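Local coordinates for DNA polymerase sliding clamp 2 (Thermococcus kodakarensis, PDB 3LX2), which forms a ring of three identical subunits around DNA, a moving platform that probably tethers the polymerase and other proteins during replication, at residues 15-20 with 71-76; 231-234 with 238-241; 143-148 with 203-208. All blocks are in the same frame, centred on the assembly; numbering follows the deposited sequence.

Interaction 1: 15-20 with 71-76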
loop_
_atom_site.group_PDB
_atom_site.type_symbol
_atom_site.label_atom_id
_atom_site.label_comp_id
_atom_site.label_asym_id
_atom_site.label_seq_id
_atom_site.Cartn_x
_atom_site.Cartn_y
_atom_site.Cartn_z
ATOM N N SER A 15 -5.708 -5.754 -17.418
ATOM C CA SER A 15 -5.824 -4.368 -17.342
ATOM C C SER A 15 -6.930 -3.832 -18.278
ATOM O O SER A 15 -7.663 -2.884 -17.965
ATOM C CB SER A 15 -4.433 -3.775 -17.583
ATOM O OG SER A 15 -4.621 -2.669 -18.408
ATOM N N LEU A 16 -7.106 -4.481 -19.411
ATOM C CA LEU A 16 -8.318 -4.319 -20.198
ATOM C C LEU A 16 -9.552 -4.791 -19.445
ATOM O O LEU A 16 -10.627 -4.165 -19.500
ATOM C CB LEU A 16 -8.188 -5.173 -21.422
ATOM C CG LEU A 16 -9.357 -5.097 -22.385
ATOM C CD1 LEU A 16 -9.366 -3.749 -23.106
ATOM C CD2 LEU A 16 -9.207 -6.281 -23.382
ATOM N N ILE A 17 -9.452 -5.910 -18.753
ATOM C CA ILE A 17 -10.665 -6.392 -18.111
ATOM C C ILE A 17 -11.066 -5.456 -16.974
ATOM O O ILE A 17 -12.284 -5.254 -16.739
ATOM C CB ILE A 17 -10.571 -7.874 -17.696
ATOM C CG1 ILE A 17 -10.405 -8.753 -18.942
ATOM C CG2 ILE A 17 -11.783 -8.345 -16.985
ATOM C CD1 ILE A 17 -11.396 -8.502 -19.957
ATOM N N ALA A 18 -10.049 -4.884 -16.308
ATOM C CA ALA A 18 -10.232 -3.958 -15.198
ATOM C C ALA A 18 -10.996 -2.707 -15.688
ATOM O O ALA A 18 -11.885 -2.204 -15.022
ATOM C CB ALA A 18 -8.873 -3.580 -14.530
ATOM N N THR A 19 -10.686 -2.232 -16.869
ATOM C CA THR A 19 -11.416 -1.099 -17.345
ATOM C C THR A 19 -12.907 -1.455 -17.624
ATOM O O THR A 19 -13.796 -0.714 -17.260
ATOM C CB THR A 19 -10.675 -0.541 -18.511
ATOM O OG1 THR A 19 -9.329 -0.379 -18.082
ATOM C CG2 THR A 19 -11.226 0.768 -18.940
ATOM N N LEU A 20 -13.163 -2.636 -18.151
ATOM C CA LEU A 20 -14.526 -3.035 -18.496
ATOM C C LEU A 20 -15.386 -3.244 -17.276
ATOM O O LEU A 20 -16.549 -2.818 -17.240
ATOM C CB LEU A 20 -14.549 -4.276 -19.408
ATOM C CG LEU A 20 -13.716 -4.137 -20.680
ATOM C CD1 LEU A 20 -13.832 -5.371 -21.645
ATOM C CD2 LEU A 20 -14.060 -2.852 -21.407
ATOM N N PHE A 71 -19.865 -13.765 -19.920
ATOM C CA PHE A 71 -19.484 -14.223 -18.592
ATOM C C PHE A 71 -19.395 -13.071 -17.614
ATOM O O PHE A 71 -19.398 -11.909 -17.998
ATOM C CB PHE A 71 -18.158 -14.997 -18.651
ATOM C CG PHE A 71 -17.147 -14.330 -19.509
ATOM C CD1 PHE A 71 -16.302 -13.377 -18.976
ATOM C CD2 PHE A 71 -17.089 -14.605 -20.866
ATOM C CE1 PHE A 71 -15.396 -12.718 -19.787
ATOM C CE2 PHE A 71 -16.189 -13.963 -21.675
ATOM C CZ PHE A 71 -15.328 -13.023 -21.129
ATOM N N ASP A 72 -19.298 -13.404 -16.340
ATOM C CA ASP A 72 -19.325 -12.374 -15.345
ATOM C C ASP A 72 -17.959 -11.641 -15.271
ATOM O O ASP A 72 -16.915 -12.269 -15.069
ATOM C CB ASP A 72 -19.767 -12.946 -14.023
ATOM C CG ASP A 72 -20.116 -11.894 -13.084
ATOM O OD1 ASP A 72 -20.994 -11.068 -13.391
ATOM O OD2 ASP A 72 -19.501 -11.858 -12.026
ATOM N N LEU A 73 -17.986 -10.314 -15.471
ATOM C CA LEU A 73 -16.749 -9.582 -15.635
ATOM C C LEU A 73 -15.944 -9.637 -14.327
ATOM O O LEU A 73 -14.745 -9.923 -14.314
ATOM C CB LEU A 73 -16.989 -8.157 -16.146
ATOM C CG LEU A 73 -16.936 -7.841 -17.653
ATOM C CD1 LEU A 73 -17.634 -6.510 -18.068
ATOM C CD2 LEU A 73 -15.512 -7.830 -18.195
ATOM N N LYS A 74 -16.627 -9.433 -13.215
ATOM C CA LYS A 74 -15.967 -9.436 -11.951
ATOM C C LYS A 74 -15.431 -10.809 -11.613
ATOM O O LYS A 74 -14.502 -10.894 -10.856
ATOM C CB LYS A 74 -16.911 -8.931 -10.849
ATOM C CG LYS A 74 -16.300 -8.979 -9.467
ATOM C CD LYS A 74 -17.275 -8.631 -8.309
ATOM C CE LYS A 74 -17.652 -7.152 -8.279
ATOM N NZ LYS A 74 -18.883 -6.904 -9.067
ATOM N N ARG A 75 -16.020 -11.896 -12.112
ATOM C CA ARG A 75 -15.495 -13.235 -11.769
ATOM C C ARG A 75 -14.148 -13.464 -12.479
ATOM O O ARG A 75 -13.171 -13.965 -11.898
ATOM C CB ARG A 75 -16.463 -14.317 -12.214
ATOM C CG ARG A 75 -17.220 -15.028 -11.119
ATOM C CD ARG A 75 -17.921 -16.225 -11.779
ATOM N NE ARG A 75 -17.772 -17.403 -10.934
ATOM C CZ ARG A 75 -18.755 -18.201 -10.529
ATOM N NH1 ARG A 75 -20.012 -18.000 -10.919
ATOM N NH2 ARG A 75 -18.452 -19.236 -9.755
ATOM N N PHE A 76 -14.136 -13.079 -13.740
ATOM C CA PHE A 76 -13.036 -13.232 -14.631
ATOM C C PHE A 76 -11.917 -12.346 -14.183
ATOM O O PHE A 76 -10.767 -12.715 -14.268
ATOM C CB PHE A 76 -13.487 -12.764 -16.005
ATOM C CG PHE A 76 -12.505 -13.019 -17.098
ATOM C CD1 PHE A 76 -11.717 -14.165 -17.093
ATOM C CD2 PHE A 76 -12.398 -12.129 -18.155
ATOM C CE1 PHE A 76 -10.821 -14.424 -18.133
ATOM C CE2 PHE A 76 -11.481 -12.366 -19.189
ATOM C CZ PHE A 76 -10.690 -13.529 -19.174
#

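Interaction 2: 231-234 with 238-241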
loop_
_atom_site.group_PDB
_atom_site.type_symbol
_atom_site.label_atom_id
_atom_site.label_comp_id
_atom_site.label_asym_id
_atom_site.label_seq_id
_atom_site.Cartn_x
_atom_site.Cartn_y
_atom_site.Cartn_z
ATOM N N LYS A 231 -9.917 6.704 -27.319
ATOM C CA LYS A 231 -9.527 5.506 -28.017
ATOM C C LYS A 231 -8.068 5.168 -27.693
ATOM O O LYS A 231 -7.180 6.049 -27.724
ATOM C CB LYS A 231 -9.711 5.721 -29.512
ATOM C CG LYS A 231 -9.128 4.630 -30.445
ATOM C CD LYS A 231 -9.622 4.961 -31.858
ATOM C CE LYS A 231 -9.042 4.032 -32.894
ATOM N NZ LYS A 231 -9.893 4.033 -34.121
ATOM N N TYR A 232 -7.839 3.906 -27.343
ATOM C CA TYR A 232 -6.476 3.420 -27.256
ATOM C C TYR A 232 -6.137 2.249 -28.152
ATOM O O TYR A 232 -6.884 1.259 -28.236
ATOM C CB TYR A 232 -5.943 3.247 -25.822
ATOM C CG TYR A 232 -6.712 2.447 -24.758
ATOM C CD1 TYR A 232 -7.648 3.078 -23.892
ATOM C CD2 TYR A 232 -6.402 1.095 -24.497
ATOM C CE1 TYR A 232 -8.317 2.356 -22.853
ATOM C CE2 TYR A 232 -7.074 0.359 -23.424
ATOM C CZ TYR A 232 -8.019 1.000 -22.624
ATOM O OH TYR A 232 -8.652 0.311 -21.584
ATOM N N MET A 233 -5.019 2.401 -28.853
ATOM C CA MET A 233 -4.473 1.361 -29.727
ATOM C C MET A 233 -3.816 0.343 -28.838
ATOM O O MET A 233 -3.145 0.720 -27.899
ATOM C CB MET A 233 -3.463 1.963 -30.680
ATOM C CG MET A 233 -4.077 2.919 -31.648
ATOM S SD MET A 233 -5.651 2.296 -32.268
ATOM C CE MET A 233 -5.782 3.259 -33.794
ATOM N N VAL A 234 -4.068 -0.946 -29.056
ATOM C CA VAL A 234 -3.418 -1.976 -28.185
ATOM C C VAL A 234 -2.396 -2.763 -29.001
ATOM O O VAL A 234 -2.722 -3.368 -30.005
ATOM C CB VAL A 234 -4.410 -2.809 -27.300
ATOM C CG1 VAL A 234 -5.849 -2.622 -27.739
ATOM C CG2 VAL A 234 -4.024 -4.300 -27.199
ATOM N N GLY A 238 -4.739 -3.770 -31.940
ATOM C CA GLY A 238 -6.022 -3.649 -31.209
ATOM C C GLY A 238 -6.549 -2.216 -31.133
ATOM O O GLY A 238 -5.768 -1.274 -31.158
ATOM N N GLU A 239 -7.861 -2.060 -31.035
ATOM C CA GLU A 239 -8.494 -0.772 -30.723
ATOM C C GLU A 239 -9.306 -0.956 -29.485
ATOM O O GLU A 239 -9.872 -1.980 -29.292
ATOM C CB GLU A 239 -9.490 -0.418 -31.809
ATOM C CG GLU A 239 -8.921 0.154 -33.110
ATOM C CD GLU A 239 -10.016 0.754 -34.009
ATOM O OE1 GLU A 239 -11.238 0.629 -33.663
ATOM O OE2 GLU A 239 -9.638 1.353 -35.049
ATOM N N VAL A 240 -9.381 0.074 -28.657
ATOM C CA VAL A 240 -10.370 0.175 -27.576
ATOM C C VAL A 240 -10.897 1.601 -27.512
ATOM O O VAL A 240 -10.140 2.554 -27.336
ATOM C CB VAL A 240 -9.825 -0.201 -26.178
ATOM C CG1 VAL A 240 -10.959 -0.200 -25.171
ATOM C CG2 VAL A 240 -9.198 -1.534 -26.196
ATOM N N SER A 241 -12.212 1.704 -27.609
ATOM C CA SER A 241 -12.930 2.937 -27.859
ATOM C C SER A 241 -14.054 3.053 -26.881
ATOM O O SER A 241 -14.839 2.128 -26.723
ATOM C CB SER A 241 -13.566 2.882 -29.236
ATOM O OG SER A 241 -12.569 2.754 -30.233
#

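Interaction 3: 143-148 with 203-208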
loop_
_atom_site.group_PDB
_atom_site.type_symbol
_atom_site.label_atom_id
_atom_site.label_comp_id
_atom_site.label_asym_id
_atom_site.label_seq_id
_atom_site.Cartn_x
_atom_site.Cartn_y
_atom_site.Cartn_z
ATOM N N ARG A 143 -3.929 13.563 -15.303
ATOM C CA ARG A 143 -3.645 14.712 -14.489
ATOM C C ARG A 143 -4.911 15.532 -14.533
ATOM O O ARG A 143 -5.585 15.694 -13.523
ATOM C CB ARG A 143 -2.425 15.497 -15.046
ATOM C CG ARG A 143 -2.469 17.075 -14.949
ATOM C CD ARG A 143 -2.499 17.715 -13.509
ATOM N NE ARG A 143 -1.532 17.139 -12.541
ATOM C CZ ARG A 143 -0.332 17.644 -12.223
ATOM N NH1 ARG A 143 0.142 18.771 -12.778
ATOM N NH2 ARG A 143 0.409 17.007 -11.329
ATOM N N ALA A 144 -5.226 16.041 -15.715
ATOM C CA ALA A 144 -6.377 16.870 -15.927
ATOM C C ALA A 144 -7.577 16.316 -15.159
ATOM O O ALA A 144 -8.179 16.992 -14.300
ATOM C CB ALA A 144 -6.685 16.923 -17.366
ATOM N N VAL A 145 -7.915 15.074 -15.456
ATOM C CA VAL A 145 -9.114 14.511 -14.920
ATOM C C VAL A 145 -9.029 14.563 -13.392
ATOM O O VAL A 145 -9.961 15.006 -12.754
ATOM C CB VAL A 145 -9.346 13.111 -15.457
ATOM C CG1 VAL A 145 -10.395 12.426 -14.677
ATOM C CG2 VAL A 145 -9.720 13.193 -16.925
ATOM N N LYS A 146 -7.903 14.149 -12.823
ATOM C CA LYS A 146 -7.787 14.053 -11.365
ATOM C C LYS A 146 -7.819 15.446 -10.672
ATOM O O LYS A 146 -8.211 15.579 -9.522
ATOM C CB LYS A 146 -6.499 13.366 -11.045
ATOM C CG LYS A 146 -6.595 12.389 -9.956
ATOM C CD LYS A 146 -5.377 11.484 -9.967
ATOM C CE LYS A 146 -5.605 10.296 -10.948
ATOM N NZ LYS A 146 -4.689 9.137 -10.683
ATOM N N ALA A 147 -7.435 16.483 -11.409
ATOM C CA ALA A 147 -7.508 17.831 -10.916
ATOM C C ALA A 147 -8.965 18.324 -10.980
ATOM O O ALA A 147 -9.428 19.064 -10.108
ATOM C CB ALA A 147 -6.576 18.722 -11.716
ATOM N N ALA A 148 -9.683 17.905 -12.009
ATOM C CA ALA A 148 -11.102 18.248 -12.087
ATOM C C ALA A 148 -11.814 17.674 -10.849
ATOM O O ALA A 148 -12.386 18.441 -10.072
ATOM C CB ALA A 148 -11.739 17.764 -13.388
ATOM N N ALA A 203 -16.005 10.958 -13.195
ATOM C CA ALA A 203 -15.920 9.632 -12.606
ATOM C C ALA A 203 -15.720 8.691 -13.746
ATOM O O ALA A 203 -14.807 7.863 -13.751
ATOM C CB ALA A 203 -17.216 9.295 -11.894
ATOM N N TYR A 204 -16.580 8.821 -14.732
ATOM C CA TYR A 204 -16.467 8.022 -15.947
ATOM C C TYR A 204 -15.036 8.000 -16.605
ATOM O O TYR A 204 -14.479 6.921 -16.844
ATOM C CB TYR A 204 -17.617 8.383 -16.911
ATOM C CG TYR A 204 -19.025 8.048 -16.346
ATOM C CD1 TYR A 204 -19.566 6.765 -16.485
ATOM C CD2 TYR A 204 -19.798 9.005 -15.670
ATOM C CE1 TYR A 204 -20.843 6.439 -15.967
ATOM C CE2 TYR A 204 -21.085 8.686 -15.130
ATOM C CZ TYR A 204 -21.596 7.404 -15.291
ATOM O OH TYR A 204 -22.852 7.050 -14.796
ATOM N N LEU A 205 -14.417 9.167 -16.807
ATOM C CA LEU A 205 -13.127 9.267 -17.501
ATOM C C LEU A 205 -11.965 8.650 -16.722
ATOM O O LEU A 205 -11.036 8.007 -17.287
ATOM C CB LEU A 205 -12.814 10.727 -17.854
ATOM C CG LEU A 205 -13.863 11.592 -18.608
ATOM C CD1 LEU A 205 -13.218 12.761 -19.229
ATOM C CD2 LEU A 205 -14.631 10.863 -19.691
ATOM N N GLU A 206 -12.012 8.853 -15.413
ATOM C CA GLU A 206 -11.000 8.409 -14.500
ATOM C C GLU A 206 -10.978 6.877 -14.470
ATOM O O GLU A 206 -9.925 6.271 -14.311
ATOM C CB GLU A 206 -11.300 8.995 -13.115
ATOM C CG GLU A 206 -10.745 8.184 -11.927
ATOM C CD GLU A 206 -10.851 8.932 -10.585
ATOM O OE1 GLU A 206 -12.011 9.119 -10.085
ATOM O OE2 GLU A 206 -9.752 9.322 -10.068
ATOM N N ASP A 207 -12.144 6.266 -14.568
ATOM C CA ASP A 207 -12.237 4.809 -14.634
ATOM C C ASP A 207 -11.766 4.246 -15.984
ATOM O O ASP A 207 -11.207 3.147 -16.045
ATOM C CB ASP A 207 -13.660 4.323 -14.330
ATOM C CG ASP A 207 -13.963 4.243 -12.831
ATOM O OD1 ASP A 207 -13.030 4.236 -11.994
ATOM O OD2 ASP A 207 -15.158 4.146 -12.483
ATOM N N ILE A 208 -11.951 5.011 -17.049
ATOM C CA ILE A 208 -11.479 4.627 -18.369
ATOM C C ILE A 208 -9.939 4.630 -18.404
ATOM O O ILE A 208 -9.363 3.684 -18.887
ATOM C CB ILE A 208 -12.065 5.560 -19.478
ATOM C CG1 ILE A 208 -13.589 5.416 -19.565
ATOM C CG2 ILE A 208 -11.346 5.361 -20.848
ATOM C CD1 ILE A 208 -14.302 6.344 -20.594
#

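Interaction 1: 15-20 with 71-76
I17 and L73 mark the closest backbone approach between helix 10-21 and the place where strand 67-72 turns into helix 73-80, their CA atoms 7.3 Å apart. L73 and F76 lie on the first turn of helix 73-80, where D72 occupies the N-cap position and its carbonyl oxygen accepts the backbone N-H of F76. What joins the two pieces is wholly apolar. I17 is the central piece. Its CG1 carbon comes obliquely to the F76 ring, nearest CE2 at 3.8 Å, and CD1, bent back by the second torsion, reaches the same CE2 atom at 3.9 Å. Its CG2 methyl, which the first torsion sets opposite the backbone N, lies between the ring and L73, 4.0 Å from L73 CD2 and equally far from F76 CD2. The I17 and F76 side chains cross at about a right angle. F76 is brought there by a trans first torsion (chi1 -173°), which swings the ring off its helix toward I17. Both methyls of L73 flank L20 CB, CD2 at 3.9 Å and CD1 at 4.0 Å, and CD2 is the one that also reaches I17. All four residues are buried, and the case illustrates how helices can be joined by interleaved branches with no polar contact between them. Here the two helices belong to the N-terminal domain of the PCNA fold. I17 extends the apolar layer along helix 73-80 to L77 and L80, L20 rests on V49 and L51 of strand 47-54, and F76 packs on L113 of strand 108-114; one residue before it, R75 makes a salt bridge to D172 of the second subunit.

Interaction 2: 231-234 with 238-241
Y232 with V240 and V234 with G238 form the hydrogen-bonded pairs of an antiparallel beta hairpin made by strands 228-234 and 238-244, with K231-S241 and M233-E239 as the non-hydrogen-bonded pairs between and beside them. Each hydrogen-bonded pair closes a two-way exchange. Y232 N gives a bond to V240 O of 2.7 Å at an N-H...O angle of 158°, lying in the carbonyl plane, and V240 N answers to Y232 O with a more bent one. At the turn end, V234 N reaches G238 O at 2.7 Å from well above the carbonyl plane, 54° out of it, whereas the return bond from G238 N meets V234 O in plane. The hairpin is an internal part of a larger sheet: on one flank K231 bonds through its backbone to I219 of strand 217-222, and on the other E239 and S241 bond to N52 and D50 of strand 47-54, in the N-terminal domain.

On the face bearing K231, M233, E239 and S241, the extended lysine chain passes S241 and ends in a salt bridge, NZ 2.8 Å from E239 OE2; as a hydrogen bond it is weak. M233 SD lies against E239 CG on the same face. On the other face, Y232 and V240 pack against T19 and L16 of helix 10-21. V234 CG1 lies 3.6 Å from the CA of G238, which has no side chain there, and 3.8 Å from V240 CG2. Beside it, V240 CB stands over the Y232 ring as a CH-pi contact, 4.0 Å from the centroid and 14° off the ring normal.

Interaction 3: 143-148 with 203-208
V145 and E206 bring helices 138-151 and 202-209 closest, with CA atoms 6.4 Å apart; the short axes run roughly antiparallel, 143° between their directions, and approach to 9.6 Å. The contact is a small one, and it shows how a single forked side chain can span the gap between two helices. The fork is V145. With CG1 trans to the backbone N (chi1 167°), its two methyls are spread over consecutive residues of the facing helix: CG1 touches E206 CB at 3.9 Å, and CG2 meets L205 CB at 4.1 Å. It is the CB of each partner that V145 meets, and the remainder of each side chain goes its own way. L205 crosses V145 at about a right angle, its CG set beside its own backbone N, and the side chain packs on I155 and F157 of strand 154-159. E206 has the opposite setting, CG trans to the backbone N (chi1 154°) and the chain extended beyond it, and the carboxylate is carried toward helix 138-151, where OE1 forms a salt bridge with K149, one turn beyond V145. K146, with a bent chain, comes near without pairing: its CE lies 4.3 Å from E206 OE2 and its NZ 5.1 Å, near enough for the opposite charges to attract, perhaps, but not in contact. The two helices thus meet by an apolar fork, with charged groups beside it. Both pack against strands of the C-terminal domain, A148 and L205 on strand 154-159 and I208 on strand 238-244, while R143, on another side of helix 138-151, makes a salt bridge to D87 of the third subunit.

Helix 10-21 is the common element. Its I17 and L20 serve interaction 1, while neighbouring residues reach the other two contacts: L16 CD1 lies 3.8 Å from V240 CG2 of interaction 2, T19 OG1 is 3.6 Å from Y232 OH, and T19 CG2 packs 3.5 Å from I208 O of interaction 3. Interaction 2 lies about 16 Å from interaction 1 and 18 Å from interaction 3, centre to centre, and the outer two are about 20 Å apart. Interactions 1 and 2 reach the same sheet, and helix 10-21 touches segments of both other contacts. In clamps of this family such helices line the channel for DNA.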